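Local coordinates for protein papain inhibitor (PDB 5NTB) that inhibits the cysteine proteases papain and bromelain and the serine protease trypsin, and serves as a glutamine and lysine donor substrate for transglutaminase, at residues T9-Y15 with T81-Q87; D33-A39 with V69-C75; V56-Y62 with I104-R110. All coordinates share one frame; numbering follows the deposited sequence.

All three contacts pair strands of one curled mixed sheet, consistent with the double-psi beta-barrel fold of this family. Contact 2 lies nearest the centre of the chain and is the most thoroughly buried; it is parallel, bulged and lined mainly by aliphatic groups. Contact 1, also parallel, has one buried face of M12, I83 and L85 and one polar face where a sulfate ion is bound. Contact 3 is a regular antiparallel pair with aromatic rings inside and mostly charged or hydroxyl side chains on the other face. The contacts are stitched together: Y15 reaches D73 from contact 1 to contact 2, T81 holds W106 of contact 3, and V69 and V58 join contacts 2 and 3.

Contact 1. Residues T9-Y15 with T81-Q87; sequences TGKMTYY and THIDLSQ. With SO4 (sulfate ion), chain D.
H82 and T13 meet through a short polar chain on one face of a parallel strand pair. H82 NE2 donates a hydrogen bond to T13 OG1 at 2.7 Å, with the hydroxyl oxygen in the plane of the imidazole, and T13 OG1 in turn donates one to D84 OD1 over 2.8 Å, reaching that oxygen from above the carboxylate plane. T13 OG1 therefore accepts one bond and donates another, which fixes its rotation; chi1 of 53° sets it between the backbone N and the carbonyl carbon. The other ring nitrogen, H82 ND1, donates to sulfate O3 at 2.7 Å in a nearly straight bond of 168°, so both edge nitrogens are engaged and the imidazole is held against turning. Over one face of this ring lies K11, its CD 4.0 Å from the centroid in a CH-pi contact. A bend at chi3 (87°) then carries K11 NZ to sulfate O1, 2.6 Å away, and D79 N also donates to the anion, which probably came from the crystallisation liquor.

On the other face of the sheet M12 SD rests against L85 CD1 at 3.7 Å, while M12 CB packs on I83 CG1. Farther along, Y14 and Q87 run side by side, and a water links Y14 OH, itself weakly bonded to L96 O, to Q87 OE1. Behind these groups the backbone ladder sets the register: I83 N to K11 O (3.0 Å), T13 N to I83 O, L85 N to T13 O, Y15 N to L85 O and Q87 N to Y15 O.

S86 OG caps helix 87-90 at A89 N and also bonds to Q32 O. Strand 82-86 is sandwiched in the sheet between strand 8-18 and the antiparallel strand 35-38, whose V35 packs on I83 and L85; strands 101-102 and 104-109 pair with the other side of strand 8-18.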
loop_
_atom_site.group_PDB
_atom_site.type_symbol
_atom_site.label_atom_id
_atom_site.label_comp_id
_atom_site.label_asym_id
_atom_site.label_seq_id
_atom_site.Cartn_x
_atom_site.Cartn_y
_atom_site.Cartn_z
ATOM N N THR A 9 5.694 6.337 -10.322
ATOM C CA THR A 9 4.419 6.312 -11.005
ATOM C C THR A 9 3.919 4.882 -11.050
ATOM O O THR A 9 4.679 3.952 -11.328
ATOM C CB THR A 9 4.538 6.874 -12.420
ATOM O OG1 THR A 9 5.012 8.226 -12.349
ATOM C CG2 THR A 9 3.174 6.858 -13.094
ATOM N N GLY A 10 2.643 4.708 -10.758
ATOM C CA GLY A 10 2.108 3.377 -10.880
ATOM C C GLY A 10 0.605 3.374 -10.854
ATOM O O GLY A 10 -0.051 4.308 -11.330
ATOM N N LYS A 11 0.050 2.306 -10.320
ATOM C CA LYS A 11 -1.385 2.131 -10.309
ATOM C C LYS A 11 -1.800 1.687 -8.923
ATOM O O LYS A 11 -0.988 1.197 -8.127
ATOM C CB LYS A 11 -1.840 1.113 -11.355
ATOM C CG LYS A 11 -1.473 -0.308 -11.010
ATOM C CD LYS A 11 -2.066 -1.309 -12.002
ATOM C CE LYS A 11 -1.144 -1.512 -13.188
ATOM N NZ LYS A 11 -1.497 -2.736 -13.961
ATOM N N MET A 12 -3.075 1.879 -8.640
ATOM C CA MET A 12 -3.620 1.436 -7.372
ATOM C C MET A 12 -4.905 0.661 -7.600
ATOM O O MET A 12 -5.732 1.009 -8.452
ATOM C CB MET A 12 -3.866 2.606 -6.420
ATOM C CG MET A 12 -4.892 3.611 -6.886
ATOM S SD MET A 12 -5.081 4.924 -5.662
ATOM C CE MET A 12 -6.428 5.850 -6.401
ATOM N N THR A 13 -5.034 -0.414 -6.853
ATOM C CA THR A 13 -6.278 -1.141 -6.686
ATOM C C THR A 13 -6.604 -1.132 -5.206
ATOM O O THR A 13 -5.909 -0.513 -4.397
ATOM C CB THR A 13 -6.145 -2.563 -7.223
ATOM O OG1 THR A 13 -5.006 -3.184 -6.622
ATOM C CG2 THR A 13 -5.941 -2.544 -8.727
ATOM N N TYR A 14 -7.669 -1.820 -4.829
ATOM C CA TYR A 14 -7.971 -1.899 -3.410
ATOM C C TYR A 14 -8.427 -3.299 -3.041
ATOM O O TYR A 14 -8.838 -4.094 -3.889
ATOM C CB TYR A 14 -9.023 -0.869 -2.979
ATOM C CG TYR A 14 -10.387 -1.109 -3.571
ATOM C CD1 TYR A 14 -11.270 -1.997 -2.973
ATOM C CD2 TYR A 14 -10.785 -0.458 -4.732
ATOM C CE1 TYR A 14 -12.506 -2.236 -3.510
ATOM C CE2 TYR A 14 -12.033 -0.691 -5.273
ATOM C CZ TYR A 14 -12.879 -1.581 -4.650
ATOM O OH TYR A 14 -14.134 -1.823 -5.161
ATOM N N TYR A 15 -8.357 -3.588 -1.744
ATOM C CA TYR A 15 -8.761 -4.889 -1.236
ATOM C C TYR A 15 -9.478 -4.725 0.091
ATOM O O TYR A 15 -9.485 -3.650 0.684
ATOM C CB TYR A 15 -7.566 -5.847 -1.126
ATOM C CG TYR A 15 -6.572 -5.652 0.012
ATOM C CD1 TYR A 15 -5.771 -4.513 0.099
ATOM C CD2 TYR A 15 -6.380 -6.658 0.954
ATOM C CE1 TYR A 15 -4.827 -4.377 1.108
ATOM C CE2 TYR A 15 -5.439 -6.536 1.952
ATOM C CZ TYR A 15 -4.671 -5.386 2.032
ATOM O OH TYR A 15 -3.730 -5.266 3.040
ATOM N N THR A 81 5.273 -1.249 -9.192
ATOM C CA THR A 81 4.726 0.046 -8.795
ATOM C C THR A 81 3.218 0.011 -8.613
ATOM O O THR A 81 2.589 1.070 -8.502
ATOM C CB THR A 81 5.101 1.138 -9.792
ATOM O OG1 THR A 81 4.560 0.804 -11.068
ATOM C CG2 THR A 81 6.639 1.294 -9.884
ATOM N N HIS A 82 2.633 -1.178 -8.549
ATOM C CA HIS A 82 1.203 -1.347 -8.311
ATOM C C HIS A 82 0.966 -1.564 -6.820
ATOM O O HIS A 82 1.371 -2.590 -6.271
ATOM C CB HIS A 82 0.701 -2.521 -9.149
ATOM C CG HIS A 82 -0.679 -2.993 -8.812
ATOM N ND1 HIS A 82 -1.202 -4.152 -9.343
ATOM C CD2 HIS A 82 -1.643 -2.477 -8.015
ATOM C CE1 HIS A 82 -2.423 -4.339 -8.876
ATOM N NE2 HIS A 82 -2.716 -3.334 -8.067
ATOM N N ILE A 83 0.301 -0.603 -6.161
ATOM C CA ILE A 83 -0.027 -0.751 -4.746
ATOM C C ILE A 83 -1.479 -1.167 -4.607
ATOM O O ILE A 83 -2.345 -0.771 -5.391
ATOM C CB ILE A 83 0.264 0.534 -3.945
ATOM C CG1 ILE A 83 -0.553 1.720 -4.468
ATOM C CG2 ILE A 83 1.744 0.830 -3.972
ATOM C CD1 ILE A 83 -0.369 2.999 -3.632
ATOM N N ASP A 84 -1.746 -1.948 -3.572
ATOM C CA ASP A 84 -3.090 -2.426 -3.254
ATOM C C ASP A 84 -3.479 -1.737 -1.949
ATOM O O ASP A 84 -3.076 -2.158 -0.858
ATOM C CB ASP A 84 -3.093 -3.950 -3.137
ATOM C CG ASP A 84 -4.439 -4.589 -3.470
ATOM O OD1 ASP A 84 -5.362 -3.902 -3.934
ATOM O OD2 ASP A 84 -4.557 -5.815 -3.272
ATOM N N LEU A 85 -4.226 -0.648 -2.061
ATOM C CA LEU A 85 -4.666 0.082 -0.886
ATOM C C LEU A 85 -5.812 -0.647 -0.217
ATOM O O LEU A 85 -6.557 -1.387 -0.855
ATOM C CB LEU A 85 -5.125 1.490 -1.268
ATOM C CG LEU A 85 -4.033 2.488 -1.615
ATOM C CD1 LEU A 85 -4.701 3.735 -2.176
ATOM C CD2 LEU A 85 -3.221 2.856 -0.394
ATOM N N SER A 86 -5.974 -0.418 1.076
ATOM C CA SER A 86 -7.243 -0.805 1.668
ATOM C C SER A 86 -8.389 -0.100 0.945
ATOM O O SER A 86 -8.234 0.999 0.406
ATOM C CB SER A 86 -7.246 -0.484 3.159
ATOM O OG SER A 86 -7.192 0.915 3.383
ATOM N N GLN A 87 -9.542 -0.764 0.916
ATOM C CA GLN A 87 -10.758 -0.140 0.410
ATOM C C GLN A 87 -10.984 1.219 1.058
ATOM O O GLN A 87 -11.320 2.202 0.378
ATOM C CB GLN A 87 -11.942 -1.071 0.680
ATOM C CG GLN A 87 -13.244 -0.610 0.071
ATOM C CD GLN A 87 -14.403 -1.476 0.510
ATOM O OE1 GLN A 87 -15.113 -2.014 -0.325
ATOM N NE2 GLN A 87 -14.579 -1.636 1.812
HETATM S S SO4 D . -0.115 -5.730 -12.387
HETATM O O1 SO4 D . 0.166 -4.497 -13.121
HETATM O O2 SO4 D . -1.549 -6.015 -12.412
HETATM O O3 SO4 D . 0.346 -5.584 -11.001
HETATM O O4 SO4 D . 0.624 -6.830 -13.009
HETATM O O HOH W 1 -7.243 -6.026 -4.858
HETATM O O HOH W 2 -15.865 -3.222 -2.990
#

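Contact 2. Residues D33-A39 with V69-C75; sequences DLVAIPA and VPVRDKC
V35 O is the acceptor at a beta bulge, where two successive amides of strand 69-75 turn to one carbonyl. R72 N makes the firm bond, 3.1 Å to V35 O at 174°, whereas D73 N reaches the same V35 O only weakly. The register of this parallel pair consequently shifts by one residue, from V35 opposite V71 to A36 opposite D73. Other backbone bonds lie on each side of the bulge: V35 N to P70 O, I37 N to D73 O, C75 N to I37 O at 2.9 Å, and a weak one from A39 N to C75 O. The C75 bond is straight at hydrogen (171°), yet its donor stands well above the plane of the I37 carbonyl.

Apolar contacts fall on both faces. V71 spreads its two methyls against I37, each about 3.7 Å from I37 CG1, and the two side chains cross at roughly a right angle. V71 CG2 also touches V35 CG1 at 3.8 Å, so one residue bridges two on the partner strand. V69 CG2 packs on V35 CB, and L34 CB lies 3.7 Å from R72 CG. On the face carrying A36, D73 and C75, the A36 methyl meets D73 CB at 3.8 Å and C75 CB beyond it.

The carboxylates of D73 and D33 find their partners outside the opposing strand. D73, with CG swung away from its backbone N (chi1 -153°), accepts from K74 N and A22 N at OD1 and from Y15 OH at OD2; D33 forms a salt bridge with K92.

The chemistry thus differs by face: V35, I37 and V71 belong to an apolar interior, while D73 is buried on the other face among donors that would probably favour its charged form. There too, the C75-C78 disulfide covalently ties the strand end to the following loop.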
loop_
_atom_site.group_PDB
_atom_site.type_symbol
_atom_site.label_atom_id
_atom_site.label_comp_id
_atom_site.label_asym_id
_atom_site.label_seq_id
_atom_site.Cartn_x
_atom_site.Cartn_y
_atom_site.Cartn_z
ATOM N N ASP A 33 -7.151 2.646 7.086
ATOM C CA ASP A 33 -6.208 3.109 6.069
ATOM C C ASP A 33 -4.925 2.288 6.150
ATOM O O ASP A 33 -4.258 2.270 7.192
ATOM C CB ASP A 33 -5.864 4.586 6.260
ATOM C CG ASP A 33 -6.971 5.517 5.845
ATOM O OD1 ASP A 33 -7.921 5.073 5.171
ATOM O OD2 ASP A 33 -6.869 6.722 6.181
ATOM N N LEU A 34 -4.557 1.638 5.049
ATOM C CA LEU A 34 -3.302 0.901 5.001
ATOM C C LEU A 34 -3.001 0.580 3.546
ATOM O O LEU A 34 -3.829 0.797 2.661
ATOM C CB LEU A 34 -3.360 -0.380 5.842
ATOM C CG LEU A 34 -4.517 -1.345 5.569
ATOM C CD1 LEU A 34 -4.244 -2.301 4.418
ATOM C CD2 LEU A 34 -4.810 -2.126 6.842
ATOM N N VAL A 35 -1.811 0.040 3.309
ATOM C CA VAL A 35 -1.435 -0.377 1.966
ATOM C C VAL A 35 -0.762 -1.741 2.025
ATOM O O VAL A 35 -0.057 -2.076 2.986
ATOM C CB VAL A 35 -0.520 0.659 1.282
ATOM C CG1 VAL A 35 0.798 0.762 1.986
ATOM C CG2 VAL A 35 -0.305 0.309 -0.201
ATOM N N ALA A 36 -1.005 -2.531 0.979
ATOM C CA ALA A 36 -0.261 -3.753 0.688
ATOM C C ALA A 36 0.753 -3.446 -0.403
ATOM O O ALA A 36 0.386 -2.947 -1.478
ATOM C CB ALA A 36 -1.207 -4.875 0.255
ATOM N N ILE A 37 2.022 -3.703 -0.106
ATOM C CA ILE A 37 3.155 -3.338 -0.954
ATOM C C ILE A 37 3.555 -4.520 -1.835
ATOM O O ILE A 37 3.604 -5.664 -1.360
ATOM C CB ILE A 37 4.328 -2.860 -0.084
ATOM C CG1 ILE A 37 3.982 -1.527 0.582
ATOM C CG2 ILE A 37 5.656 -2.788 -0.872
ATOM C CD1 ILE A 37 3.733 -0.385 -0.387
ATOM N N PRO A 38 3.846 -4.289 -3.118
ATOM C CA PRO A 38 4.230 -5.391 -4.015
ATOM C C PRO A 38 5.392 -6.217 -3.489
ATOM O O PRO A 38 6.329 -5.697 -2.871
ATOM C CB PRO A 38 4.627 -4.679 -5.314
ATOM C CG PRO A 38 4.056 -3.341 -5.233
ATOM C CD PRO A 38 3.712 -3.002 -3.817
ATOM N N ALA A 39 5.350 -7.515 -3.819
ATOM C CA ALA A 39 6.298 -8.473 -3.262
ATOM C C ALA A 39 7.742 -8.123 -3.598
ATOM O O ALA A 39 8.643 -8.458 -2.828
ATOM C CB ALA A 39 5.975 -9.882 -3.759
ATOM N N VAL A 69 -0.612 6.504 4.411
ATOM C CA VAL A 69 -1.142 5.305 5.064
ATOM C C VAL A 69 -0.001 4.355 5.404
ATOM O O VAL A 69 1.015 4.295 4.701
ATOM C CB VAL A 69 -2.196 4.573 4.181
ATOM C CG1 VAL A 69 -3.319 5.533 3.739
ATOM C CG2 VAL A 69 -1.552 3.925 2.961
ATOM N N PRO A 70 -0.152 3.584 6.477
ATOM C CA PRO A 70 0.905 2.650 6.872
ATOM C C PRO A 70 0.977 1.417 5.982
ATOM O O PRO A 70 -0.033 0.883 5.530
ATOM C CB PRO A 70 0.503 2.258 8.299
ATOM C CG PRO A 70 -0.986 2.414 8.303
ATOM C CD PRO A 70 -1.251 3.626 7.452
ATOM N N VAL A 71 2.205 0.940 5.783
ATOM C CA VAL A 71 2.421 -0.375 5.183
ATOM C C VAL A 71 2.064 -1.436 6.211
ATOM O O VAL A 71 2.661 -1.497 7.291
ATOM C CB VAL A 71 3.874 -0.545 4.723
ATOM C CG1 VAL A 71 4.101 -1.964 4.221
ATOM C CG2 VAL A 71 4.241 0.505 3.673
ATOM N N ARG A 72 1.113 -2.299 5.874
ATOM C CA ARG A 72 0.689 -3.355 6.784
ATOM C C ARG A 72 0.620 -4.723 6.129
ATOM O O ARG A 72 0.330 -5.706 6.816
ATOM C CB ARG A 72 -0.687 -3.032 7.380
ATOM C CG ARG A 72 -0.719 -1.726 8.132
ATOM C CD ARG A 72 -1.070 -1.948 9.575
ATOM N NE ARG A 72 -1.205 -0.710 10.340
ATOM C CZ ARG A 72 -0.248 -0.179 11.091
ATOM N NH1 ARG A 72 0.939 -0.762 11.182
ATOM N NH2 ARG A 72 -0.486 0.938 11.767
ATOM N N ASP A 73 0.870 -4.825 4.831
ATOM C CA ASP A 73 0.584 -6.078 4.151
ATOM C C ASP A 73 1.421 -6.146 2.886
ATOM O O ASP A 73 2.035 -5.161 2.463
ATOM C CB ASP A 73 -0.912 -6.174 3.843
ATOM C CG ASP A 73 -1.438 -7.606 3.746
ATOM O OD1 ASP A 73 -0.663 -8.578 3.790
ATOM O OD2 ASP A 73 -2.674 -7.734 3.579
ATOM N N LYS A 74 1.432 -7.335 2.294
ATOM C CA LYS A 74 2.161 -7.650 1.076
ATOM C C LYS A 74 1.157 -7.997 -0.009
ATOM O O LYS A 74 0.165 -8.675 0.256
ATOM C CB LYS A 74 3.100 -8.832 1.320
ATOM C CG LYS A 74 3.912 -9.328 0.126
ATOM C CD LYS A 74 4.955 -10.301 0.658
ATOM C CE LYS A 74 5.560 -11.189 -0.392
ATOM N NZ LYS A 74 6.407 -12.190 0.321
ATOM N N CYS A 75 1.416 -7.534 -1.234
ATOM C CA CYS A 75 0.601 -7.876 -2.396
ATOM C C CYS A 75 1.420 -8.800 -3.287
ATOM O O CYS A 75 2.277 -8.325 -4.052
ATOM C CB CYS A 75 0.196 -6.607 -3.150
ATOM S SG CYS A 75 -0.795 -6.928 -4.616
#

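Contact 3. Residues V56-Y62 with I104-R110; sequences VSVEVSY and ITWKFVR
F108 meets V56 at the rim of its ring, where V56 CG1 approaches F108 CD1 obliquely at 3.8 Å. The phenyl carries W106 CZ3 over one face, offset toward the rim, while F108 CZ lies at the indole edge; S57 O sits at the phenyl edge. In one of the two conformers of V58, CG1 also lies obliquely near both rings. W106 NE1 donates a hydrogen bond to T81 O.

Beyond the rings, V60 CG1 touches I104 CD1 at 3.8 Å, and Y62 CB rests on I104 CG2. On the outward face E59 and K107 run alongside each other; E59 OE2 stays 4.0 Å from K107 NZ, beyond a salt bridge, and E59 OE1 instead forms a salt bridge with R68. V109 CG1 presses on the E59 stem at 3.9 Å from CG. Six backbone bonds in three antiparallel hydrogen-bonded pairs, S57-V109, E59-K107 and S61-T105, knit the strands together; S61 N to T105 O is 2.8 Å and nearly straight (175°).

The pair forms one wall of the barrel. Strand 57-62 also pairs antiparallel with strand 65-75, and strand 104-109 with strand 8-18. On the apolar face V60, I104 and W106 rest on I83 of strand 82-86, and F108 on I37 of strand 35-38.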
loop_
_atom_site.group_PDB
_atom_site.type_symbol
_atom_site.label_atom_id
_atom_site.label_comp_id
_atom_site.label_asym_id
_atom_site.label_seq_id
_atom_site.Cartn_x
_atom_site.Cartn_y
_atom_site.Cartn_z
ATOM N N VAL A 56 7.186 2.317 8.327
ATOM C CA VAL A 56 7.141 2.738 6.933
ATOM C C VAL A 56 5.691 2.963 6.532
ATOM O O VAL A 56 4.812 2.144 6.830
ATOM C CB VAL A 56 7.812 1.706 6.012
ATOM C CG1 VAL A 56 7.679 2.137 4.549
ATOM C CG2 VAL A 56 9.283 1.525 6.402
ATOM N N SER A 57 5.439 4.092 5.893
ATOM C CA SER A 57 4.156 4.428 5.298
ATOM C C SER A 57 4.369 4.721 3.823
ATOM O O SER A 57 5.493 4.717 3.318
ATOM C CB SER A 57 3.517 5.635 5.988
ATOM O OG SER A 57 3.196 5.349 7.334
ATOM N N VAL A 58 3.272 4.943 3.125
ATOM C CA VAL A 58 3.359 5.516 1.796
ATOM C C VAL A 58 2.551 6.796 1.776
ATOM O O VAL A 58 1.580 6.971 2.517
ATOM C CB VAL A 58 2.875 4.563 0.689
ATOM C CG1 VAL A 58 3.807 3.362 0.589
ATOM C CG2 VAL A 58 1.450 4.143 0.946
ATOM N N GLU A 59 2.974 7.697 0.913
ATOM C CA GLU A 59 2.187 8.859 0.532
ATOM C C GLU A 59 1.739 8.617 -0.898
ATOM O O GLU A 59 2.575 8.349 -1.771
ATOM C CB GLU A 59 2.998 10.151 0.656
ATOM C CG GLU A 59 3.094 10.610 2.097
ATOM C CD GLU A 59 3.811 11.937 2.261
ATOM O OE1 GLU A 59 4.158 12.283 3.412
ATOM O OE2 GLU A 59 4.020 12.630 1.246
ATOM N N VAL A 60 0.428 8.643 -1.114
ATOM C CA VAL A 60 -0.187 8.321 -2.396
ATOM C C VAL A 60 -0.906 9.556 -2.896
ATOM O O VAL A 60 -1.722 10.139 -2.172
ATOM C CB VAL A 60 -1.182 7.154 -2.286
ATOM C CG1 VAL A 60 -1.676 6.767 -3.687
ATOM C CG2 VAL A 60 -0.544 5.971 -1.580
ATOM N N SER A 61 -0.623 9.938 -4.134
ATOM C CA SER A 61 -1.202 11.131 -4.732
ATOM C C SER A 61 -1.979 10.745 -5.974
ATOM O O SER A 61 -1.484 9.988 -6.820
ATOM C CB SER A 61 -0.123 12.150 -5.085
ATOM O OG SER A 61 0.650 12.469 -3.945
ATOM N N TYR A 62 -3.193 11.257 -6.075
ATOM C CA TYR A 62 -3.978 11.101 -7.284
ATOM C C TYR A 62 -4.891 12.303 -7.397
ATOM O O TYR A 62 -5.515 12.698 -6.408
ATOM C CB TYR A 62 -4.794 9.805 -7.249
ATOM C CG TYR A 62 -5.735 9.663 -8.415
ATOM C CD1 TYR A 62 -5.243 9.597 -9.705
ATOM C CD2 TYR A 62 -7.107 9.603 -8.227
ATOM C CE1 TYR A 62 -6.094 9.486 -10.782
ATOM C CE2 TYR A 62 -7.957 9.479 -9.285
ATOM C CZ TYR A 62 -7.451 9.424 -10.559
ATOM O OH TYR A 62 -8.317 9.299 -11.620
ATOM N N ILE A 104 -1.253 6.979 -10.752
ATOM C CA ILE A 104 -1.055 7.578 -9.443
ATOM C C ILE A 104 0.439 7.752 -9.234
ATOM O O ILE A 104 1.265 7.206 -9.974
ATOM C CB ILE A 104 -1.651 6.725 -8.308
ATOM C CG1 ILE A 104 -0.925 5.373 -8.236
ATOM C CG2 ILE A 104 -3.135 6.544 -8.523
ATOM C CD1 ILE A 104 -0.741 4.840 -6.838
ATOM N N THR A 105 0.789 8.522 -8.223
ATOM C CA THR A 105 2.165 8.599 -7.781
ATOM C C THR A 105 2.203 8.190 -6.320
ATOM O O THR A 105 1.261 8.448 -5.564
ATOM C CB THR A 105 2.733 10.003 -7.961
ATOM O OG1 THR A 105 2.147 10.870 -6.989
ATOM C CG2 THR A 105 2.436 10.545 -9.388
ATOM N N TRP A 106 3.283 7.527 -5.930
ATOM C CA TRP A 106 3.423 7.129 -4.539
ATOM C C TRP A 106 4.887 7.057 -4.166
ATOM O O TRP A 106 5.765 6.929 -5.020
ATOM C CB TRP A 106 2.697 5.798 -4.248
ATOM C CG TRP A 106 3.229 4.565 -4.913
ATOM C CD1 TRP A 106 2.901 4.090 -6.153
ATOM C CD2 TRP A 106 4.145 3.625 -4.350
ATOM N NE1 TRP A 106 3.565 2.902 -6.395
ATOM C CE2 TRP A 106 4.334 2.599 -5.304
ATOM C CE3 TRP A 106 4.810 3.541 -3.124
ATOM C CZ2 TRP A 106 5.179 1.511 -5.080
ATOM C CZ3 TRP A 106 5.648 2.456 -2.893
ATOM C CH2 TRP A 106 5.815 1.443 -3.868
ATOM N N LYS A 107 5.142 7.144 -2.864
ATOM C CA LYS A 107 6.501 7.028 -2.365
ATOM C C LYS A 107 6.436 6.439 -0.973
ATOM O O LYS A 107 5.463 6.649 -0.238
ATOM C CB LYS A 107 7.232 8.379 -2.336
ATOM C CG LYS A 107 6.595 9.402 -1.411
ATOM C CD LYS A 107 7.444 10.664 -1.363
ATOM C CE LYS A 107 6.837 11.690 -0.446
ATOM N NZ LYS A 107 7.715 12.909 -0.346
ATOM N N PHE A 108 7.466 5.676 -0.638
ATOM C CA PHE A 108 7.699 5.271 0.740
ATOM C C PHE A 108 8.125 6.470 1.573
ATOM O O PHE A 108 8.953 7.277 1.135
ATOM C CB PHE A 108 8.799 4.215 0.812
ATOM C CG PHE A 108 8.453 2.908 0.148
ATOM C CD1 PHE A 108 7.549 2.037 0.739
ATOM C CD2 PHE A 108 9.073 2.526 -1.030
ATOM C CE1 PHE A 108 7.250 0.816 0.146
ATOM C CE2 PHE A 108 8.788 1.300 -1.625
ATOM C CZ PHE A 108 7.873 0.444 -1.026
ATOM N N VAL A 109 7.596 6.561 2.794
ATOM C CA VAL A 109 8.002 7.600 3.741
ATOM C C VAL A 109 8.205 7.008 5.129
ATOM O O VAL A 109 7.753 5.907 5.439
ATOM C CB VAL A 109 6.979 8.749 3.841
ATOM C CG1 VAL A 109 6.851 9.483 2.517
ATOM C CG2 VAL A 109 5.632 8.215 4.299
ATOM N N ARG A 110 8.875 7.782 5.981
ATOM C CA ARG A 110 9.015 7.428 7.390
ATOM C C ARG A 110 8.481 8.541 8.286
ATOM O O ARG A 110 7.647 8.299 9.161
ATOM C CB ARG A 110 10.477 7.132 7.733
ATOM C CG ARG A 110 10.876 5.705 7.421
ATOM C CD ARG A 110 12.009 5.220 8.309
ATOM N NE ARG A 110 12.194 3.778 8.166
ATOM C CZ ARG A 110 13.030 3.213 7.298
ATOM N NH1 ARG A 110 13.131 1.893 7.232
ATOM N NH2 ARG A 110 13.771 3.967 6.496
HETATM O O HOH W 3 5.452 5.886 8.946
HETATM O O HOH W 4 -0.174 12.467 -8.850
#